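Local coordinates for protein extracellular ligand-binding receptor (Desulfohalobium retbaense DSM 5692, PDB 5ERE) that binds 2-oxo-4-methylpentanoic acid, calcium and cytosine at separate sites and probably acts as an extracellular sensory receptor of the leucine-binding protein family, at residues A[159-171]-A[185-197]. Residues are numbered along the deposited sequence; the frame is centred on the assembly and turned at random.
Sequences EYNPQQMDIAAQL and ISAGEAATIAKQA
Tyr-160 OH joins the two segments through two hydrogen bonds: it donates to Glu-189 OE2 at 2.7 Å and accepts from Ser-186 OG at 2.8 Å. Both partners lie at the ring edge, near its plane. The carboxylate is turned 63° from the ring and takes the bond on its anti lone pair, and a weak bond from Ala-187 N reaches the same oxygen. With CG between its backbone N and carbonyl carbon (chi1 70°) and a bend at chi2, Glu-189 turns its carboxylate back toward Ala-187 N and the phenol.

Packing is tight next to these hydrogen bonds. Ile-193 CD1 presses obliquely on Tyr-160 CZ at 3.5 Å, and the selenomethionine Met-165, bent at chi2 and chi3, lays its CE methyl 3.7 Å from Ile-193 CG1 and close to Glu-189 CB. Farther along, Leu-171 CD2 meets Ala-197 CB at 3.6 Å. Extended Gln-196, though partly exposed, crosses Ile-167 obliquely with OE1 3.1 Å from its CG1. The looser margin is partly exposed Thr-192, whose CG2 stays 4.1 Å from Met-165 CE.

The contact joins strand 154-160, helix 168-175 and their connection to the loop after strand 181-185 and most of helix 190-199, in the parallel part of a periplasmic-binding-protein lobe. A phenylalanine in place of Tyr-160 would probably leave Glu-189 OE2 and Ser-186 OG without their shared mate. Glu-189 is buried, and neutral donors hold its OE2; it also touches Phe-14 and lies about 7 Å from bound ketoleucine (side chain to ligand), consistent with a second-shell role.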
ATOM      1  N   GLU A 159      -1.111 -20.848  15.541  1.00 59.49           N
ATOM      2  CA  GLU A 159      -1.042 -19.817  16.569  1.00 55.86           C
ATOM      3  C   GLU A 159      -0.091 -20.219  17.696  1.00 64.77           C
ATOM      4  O   GLU A 159       0.258 -21.394  17.832  1.00 60.39           O
ATOM      5  CB  GLU A 159      -2.436 -19.544  17.124  1.00 58.91           C
ATOM      6  CG  GLU A 159      -3.400 -18.964  16.083  1.00 73.18           C
ATOM      7  CD  GLU A 159      -4.831 -18.827  16.589  1.00 83.01           C
ATOM      8  OE1 GLU A 159      -5.162 -19.427  17.642  1.00 85.26           O
ATOM      9  OE2 GLU A 159      -5.626 -18.132  15.914  1.00 76.40           O
ATOM     10  N   TYR A 160       0.339 -19.244  18.498  1.00 54.74           N
ATOM     11  CA  TYR A 160       1.123 -19.524  19.699  1.00 47.12           C
ATOM     12  C   TYR A 160       0.929 -18.462  20.776  1.00 54.55           C
ATOM     13  O   TYR A 160       0.784 -17.260  20.483  1.00 48.98           O
ATOM     14  CB  TYR A 160       2.618 -19.631  19.377  1.00 51.39           C
ATOM     15  CG  TYR A 160       3.223 -18.308  18.947  1.00 53.18           C
ATOM     16  CD1 TYR A 160       3.096 -17.865  17.638  1.00 55.20           C
ATOM     17  CD2 TYR A 160       3.905 -17.503  19.855  1.00 52.83           C
ATOM     18  CE1 TYR A 160       3.636 -16.669  17.237  1.00 57.71           C
ATOM     19  CE2 TYR A 160       4.446 -16.281  19.469  1.00 52.46           C
ATOM     20  CZ  TYR A 160       4.298 -15.864  18.160  1.00 53.73           C
ATOM     21  OH  TYR A 160       4.827 -14.668  17.750  1.00 46.76           O
ATOM     22  N   ASN A 161       0.968 -18.914  22.025  1.00 51.19           N
ATOM     23  CA  ASN A 161       1.021 -18.034  23.171  1.00 55.33           C
ATOM     24  C   ASN A 161       2.411 -17.409  23.307  1.00 57.14           C
ATOM     25  O   ASN A 161       3.387 -18.134  23.524  1.00 54.46           O
ATOM     26  CB  ASN A 161       0.660 -18.805  24.431  1.00 53.54           C
ATOM     27  CG  ASN A 161       0.516 -17.897  25.631  1.00 60.04           C
ATOM     28  OD1 ASN A 161       1.499 -17.514  26.257  1.00 58.37           O
ATOM     29  ND2 ASN A 161      -0.714 -17.521  25.937  1.00 65.53           N
ATOM     30  N   PRO A 162       2.522 -16.065  23.170  1.00 48.58           N
ATOM     31  CA  PRO A 162       3.869 -15.474  23.208  1.00 44.92           C
ATOM     32  C   PRO A 162       4.530 -15.520  24.592  1.00 38.39           C
ATOM     33  O   PRO A 162       5.754 -15.422  24.693  1.00 42.93           O
ATOM     34  CB  PRO A 162       3.636 -14.026  22.739  1.00 49.19           C
ATOM     35  CG  PRO A 162       2.231 -13.725  23.074  1.00 51.35           C
ATOM     36  CD  PRO A 162       1.493 -15.057  22.854  1.00 51.56           C
ATOM     37  N   GLN A 163       3.753 -15.637  25.655  1.00 41.68           N
ATOM     38  CA  GLN A 163       4.373 -15.843  26.961  1.00 48.09           C
ATOM     39  C   GLN A 163       4.928 -17.287  27.087  1.00 59.13           C
ATOM     40  O   GLN A 163       6.051 -17.492  27.535  1.00 60.64           O
ATOM     41  CB  GLN A 163       3.374 -15.558  28.088  1.00 56.56           C
ATOM     42  CG  GLN A 163       3.101 -14.050  28.349  1.00 59.62           C
ATOM     43  CD  GLN A 163       2.124 -13.442  27.345  1.00 61.76           C
ATOM     44  OE1 GLN A 163       2.382 -12.382  26.770  1.00 54.51           O
ATOM     45  NE2 GLN A 163       0.989 -14.109  27.143  1.00 61.97           N
ATOM     46  N   GLN A 164       4.156 -18.288  26.679  1.00 65.13           N
ATOM     47  CA  GLN A 164       4.596 -19.682  26.854  1.00 67.22           C
ATOM     48  C   GLN A 164       5.716 -20.113  25.888  1.00 63.77           C
ATOM     49  O   GLN A 164       6.683 -20.733  26.307  1.00 73.34           O
ATOM     50  CB  GLN A 164       3.396 -20.625  26.724  1.00 66.43           C
ATOM     51  CG  GLN A 164       2.542 -20.704  27.987  1.00 70.30           C
ATOM     52  CD  GLN A 164       3.317 -21.241  29.201  1.00 85.37           C
ATOM     53  OE1 GLN A 164       4.416 -21.793  29.065  1.00 86.22           O
ATOM     54  NE2 GLN A 164       2.734 -21.091  30.390  1.00 86.74           N
HETATM   55  N   MSE A 165       5.586 -19.767  24.610  1.00 52.55           N
HETATM   56  CA  MSE A 165       6.593 -20.075  23.568  1.00 50.13           C
HETATM   57  C   MSE A 165       6.783 -21.585  23.378  1.00 58.48           C
HETATM   58  O   MSE A 165       7.877 -22.065  23.044  1.00 51.12           O
HETATM   59  CB  MSE A 165       7.932 -19.433  23.891  1.00 44.82           C
HETATM   60  CG  MSE A 165       7.866 -17.880  23.862  1.00 58.69           C
HETATM   61 SE   MSE A 165       7.110 -17.245  22.164  0.80 66.88          SE
HETATM   62  CE  MSE A 165       8.582 -17.649  20.981  1.00 53.18           C
ATOM     63  N   ASP A 166       5.699 -22.316  23.562  1.00 70.67           N
ATOM     64  CA  ASP A 166       5.686 -23.717  23.194  1.00 73.82           C
ATOM     65  C   ASP A 166       5.257 -23.844  21.737  1.00 61.83           C
ATOM     66  O   ASP A 166       4.066 -23.827  21.456  1.00 53.73           O
ATOM     67  CB  ASP A 166       4.751 -24.504  24.093  1.00 86.62           C
ATOM     68  CG  ASP A 166       4.883 -25.999  23.876  1.00 97.29           C
ATOM     69  OD1 ASP A 166       5.772 -26.406  23.089  1.00 86.04           O
ATOM     70  OD2 ASP A 166       4.113 -26.758  24.492  1.00106.42           O
ATOM     71  N   ILE A 167       6.224 -23.971  20.826  1.00 60.83           N
ATOM     72  CA  ILE A 167       5.949 -23.949  19.386  1.00 65.24           C
ATOM     73  C   ILE A 167       6.426 -25.195  18.614  1.00 71.57           C
ATOM     74  O   ILE A 167       6.317 -25.227  17.387  1.00 68.06           O
ATOM     75  CB  ILE A 167       6.592 -22.724  18.734  1.00 65.14           C
ATOM     76  CG1 ILE A 167       8.086 -22.687  19.059  1.00 58.52           C
ATOM     77  CG2 ILE A 167       5.904 -21.440  19.223  1.00 71.14           C
ATOM     78  CD1 ILE A 167       8.864 -21.702  18.221  1.00 61.19           C
ATOM     79  N   ALA A 168       6.954 -26.200  19.320  1.00 68.92           N
ATOM     80  CA  ALA A 168       7.491 -27.408  18.674  1.00 73.68           C
ATOM     81  C   ALA A 168       6.454 -28.103  17.790  1.00 72.01           C
ATOM     82  O   ALA A 168       6.770 -28.566  16.687  1.00 76.27           O
ATOM     83  CB  ALA A 168       8.017 -28.383  19.724  1.00 72.32           C
ATOM     84  N   ALA A 169       5.221 -28.177  18.281  1.00 62.88           N
ATOM     85  CA  ALA A 169       4.112 -28.752  17.523  1.00 69.93           C
ATOM     86  C   ALA A 169       3.783 -27.971  16.264  1.00 75.85           C
ATOM     87  O   ALA A 169       3.692 -28.547  15.174  1.00 65.98           O
ATOM     88  CB  ALA A 169       2.876 -28.832  18.391  1.00 71.84           C
ATOM     89  N   GLN A 170       3.568 -26.665  16.432  1.00 65.98           N
ATOM     90  CA  GLN A 170       3.158 -25.809  15.333  1.00 54.69           C
ATOM     91  C   GLN A 170       4.201 -25.857  14.247  1.00 55.94           C
ATOM     92  O   GLN A 170       3.863 -25.880  13.071  1.00 57.05           O
ATOM     93  CB  GLN A 170       2.967 -24.356  15.799  1.00 64.74           C
ATOM     94  CG  GLN A 170       1.911 -24.189  16.858  1.00 61.15           C
ATOM     95  CD  GLN A 170       2.467 -24.356  18.263  1.00 68.49           C
ATOM     96  OE1 GLN A 170       3.279 -25.258  18.542  1.00 60.73           O
ATOM     97  NE2 GLN A 170       2.038 -23.480  19.159  1.00 69.46           N
ATOM     98  N   LEU A 171       5.469 -25.864  14.663  1.00 52.21           N
ATOM     99  CA  LEU A 171       6.597 -25.910  13.745  1.00 59.30           C
ATOM    100  C   LEU A 171       6.669 -27.296  13.064  1.00 69.97           C
ATOM    101  O   LEU A 171       7.169 -27.405  11.944  1.00 65.35           O
ATOM    102  CB  LEU A 171       7.909 -25.607  14.488  1.00 62.13           C
ATOM    103  CG  LEU A 171       8.303 -24.168  14.868  1.00 68.12           C
ATOM    104  CD1 LEU A 171       9.540 -24.217  15.746  1.00 68.68           C
ATOM    105  CD2 LEU A 171       8.550 -23.276  13.652  1.00 60.68           C
ATOM    106  N   ILE A 185       3.684 -13.579  12.630  1.00 44.86           N
ATOM    107  CA  ILE A 185       3.031 -12.414  13.227  1.00 42.15           C
ATOM    108  C   ILE A 185       3.528 -12.345  14.684  1.00 43.55           C
ATOM    109  O   ILE A 185       2.921 -12.849  15.624  1.00 46.13           O
ATOM    110  CB  ILE A 185       1.486 -12.457  13.126  1.00 47.54           C
ATOM    111  CG1 ILE A 185       1.027 -12.787  11.695  1.00 49.93           C
ATOM    112  CG2 ILE A 185       0.903 -11.115  13.540  1.00 39.13           C
ATOM    113  CD1 ILE A 185       1.675 -11.932  10.581  1.00 51.07           C
ATOM    114  N   SER A 186       4.680 -11.702  14.814  1.00 41.97           N
ATOM    115  CA  SER A 186       5.516 -11.741  15.992  1.00 45.40           C
ATOM    116  C   SER A 186       6.213 -10.398  16.214  1.00 40.44           C
ATOM    117  O   SER A 186       6.569  -9.680  15.273  1.00 41.71           O
ATOM    118  CB  SER A 186       6.609 -12.824  15.868  1.00 46.41           C
ATOM    119  OG  SER A 186       6.119 -14.050  15.386  1.00 46.65           O
ATOM    120  N   ALA A 187       6.456 -10.095  17.475  1.00 40.11           N
ATOM    121  CA  ALA A 187       7.404  -9.057  17.823  1.00 42.83           C
ATOM    122  C   ALA A 187       8.757  -9.731  18.100  1.00 45.41           C
ATOM    123  O   ALA A 187       9.187 -10.597  17.324  1.00 43.64           O
ATOM    124  CB  ALA A 187       6.886  -8.235  19.027  1.00 34.96           C
ATOM    125  N   GLY A 188       9.437  -9.361  19.177  1.00 46.42           N
ATOM    126  CA  GLY A 188      10.819  -9.801  19.382  1.00 38.77           C
ATOM    127  C   GLY A 188      10.992 -11.320  19.534  1.00 46.69           C
ATOM    128  O   GLY A 188      12.084 -11.832  19.293  1.00 39.98           O
ATOM    129  N   GLU A 189       9.929 -12.021  19.936  1.00 47.21           N
ATOM    130  CA  GLU A 189       9.976 -13.464  20.193  1.00 49.29           C
ATOM    131  C   GLU A 189      10.281 -14.228  18.890  1.00 57.44           C
ATOM    132  O   GLU A 189      10.582 -15.425  18.906  1.00 55.42           O
ATOM    133  CB  GLU A 189       8.649 -13.984  20.822  1.00 38.58           C
ATOM    134  CG  GLU A 189       7.418 -13.995  19.896  1.00 48.04           C
ATOM    135  CD  GLU A 189       6.680 -12.645  19.863  1.00 43.19           C
ATOM    136  OE1 GLU A 189       7.246 -11.682  20.363  1.00 44.05           O
ATOM    137  OE2 GLU A 189       5.528 -12.592  19.369  1.00 41.35           O
ATOM    138  N   ALA A 190      10.187 -13.528  17.768  1.00 48.64           N
ATOM    139  CA  ALA A 190      10.548 -14.080  16.479  1.00 53.03           C
ATOM    140  C   ALA A 190      11.982 -14.573  16.414  1.00 48.06           C
ATOM    141  O   ALA A 190      12.264 -15.416  15.599  1.00 46.88           O
ATOM    142  CB  ALA A 190      10.315 -13.063  15.377  1.00 43.97           C
ATOM    143  N   ALA A 191      12.888 -14.052  17.231  1.00 49.37           N
ATOM    144  CA  ALA A 191      14.269 -14.543  17.212  1.00 56.38           C
ATOM    145  C   ALA A 191      14.360 -16.001  17.715  1.00 62.12           C
ATOM    146  O   ALA A 191      15.197 -16.773  17.262  1.00 60.22           O
ATOM    147  CB  ALA A 191      15.168 -13.654  18.036  1.00 54.57           C
ATOM    148  N   THR A 192      13.489 -16.361  18.647  1.00 59.37           N
ATOM    149  CA  THR A 192      13.401 -17.729  19.143  1.00 63.31           C
ATOM    150  C   THR A 192      12.665 -18.633  18.158  1.00 65.69           C
ATOM    151  O   THR A 192      13.091 -19.775  17.882  1.00 59.51           O
ATOM    152  CB  THR A 192      12.699 -17.764  20.507  1.00 62.70           C
ATOM    153  OG1 THR A 192      13.537 -17.110  21.462  1.00 68.80           O
ATOM    154  CG2 THR A 192      12.420 -19.212  20.984  1.00 59.37           C
ATOM    155  N   ILE A 193      11.558 -18.126  17.627  1.00 52.55           N
ATOM    156  CA  ILE A 193      10.818 -18.852  16.604  1.00 62.69           C
ATOM    157  C   ILE A 193      11.761 -19.186  15.442  1.00 61.30           C
ATOM    158  O   ILE A 193      11.839 -20.335  15.030  1.00 63.15           O
ATOM    159  CB  ILE A 193       9.592 -18.053  16.117  1.00 57.33           C
ATOM    160  CG1 ILE A 193       8.594 -17.879  17.261  1.00 60.71           C
ATOM    161  CG2 ILE A 193       8.884 -18.775  14.994  1.00 45.57           C
ATOM    162  CD1 ILE A 193       7.446 -16.848  16.968  1.00 45.62           C
ATOM    163  N   ALA A 194      12.495 -18.187  14.954  1.00 56.79           N
ATOM    164  CA  ALA A 194      13.466 -18.371  13.871  1.00 55.36           C
ATOM    165  C   ALA A 194      14.490 -19.476  14.172  1.00 65.09           C
ATOM    166  O   ALA A 194      14.789 -20.293  13.308  1.00 61.55           O
ATOM    167  CB  ALA A 194      14.202 -17.069  13.600  1.00 44.18           C
ATOM    168  N   LYS A 195      15.025 -19.472  15.389  1.00 69.40           N
ATOM    169  CA  LYS A 195      16.065 -20.414  15.798  1.00 68.75           C
ATOM    170  C   LYS A 195      15.547 -21.833  15.697  1.00 67.59           C
ATOM    171  O   LYS A 195      16.133 -22.677  15.015  1.00 61.46           O
ATOM    172  CB  LYS A 195      16.514 -20.138  17.233  1.00 70.90           C
ATOM    173  CG  LYS A 195      17.937 -20.591  17.558  1.00 79.51           C
ATOM    174  CD  LYS A 195      18.077 -21.151  18.968  1.00 85.40           C
ATOM    175  CE  LYS A 195      19.500 -20.955  19.487  1.00 89.43           C
ATOM    176  NZ  LYS A 195      19.743 -21.621  20.793  1.00 88.55           N
ATOM    177  N   GLN A 196      14.440 -22.073  16.393  1.00 71.29           N
ATOM    178  CA  GLN A 196      13.857 -23.393  16.486  1.00 78.15           C
ATOM    179  C   GLN A 196      13.417 -23.887  15.114  1.00 85.85           C
ATOM    180  O   GLN A 196      13.606 -25.060  14.784  1.00 97.70           O
ATOM    181  CB  GLN A 196      12.690 -23.373  17.467  1.00 73.50           C
ATOM    182  CG  GLN A 196      13.118 -23.026  18.892  1.00 73.19           C
ATOM    183  CD  GLN A 196      12.011 -23.222  19.924  1.00 72.03           C
ATOM    184  OE1 GLN A 196      10.945 -23.753  19.623  1.00 74.80           O
ATOM    185  NE2 GLN A 196      12.280 -22.809  21.153  1.00 68.26           N
ATOM    186  N   ALA A 197      12.855 -22.995  14.301  1.00 62.23           N
ATOM    187  CA  ALA A 197      12.428 -23.385  12.958  1.00 62.47           C
ATOM    188  C   ALA A 197      13.616 -23.831  12.087  1.00 65.90           C
ATOM    189  O   ALA A 197      13.524 -24.840  11.381  1.00 63.68           O
ATOM    190  CB  ALA A 197      11.678 -22.249  12.289  1.00 64.56           C
TER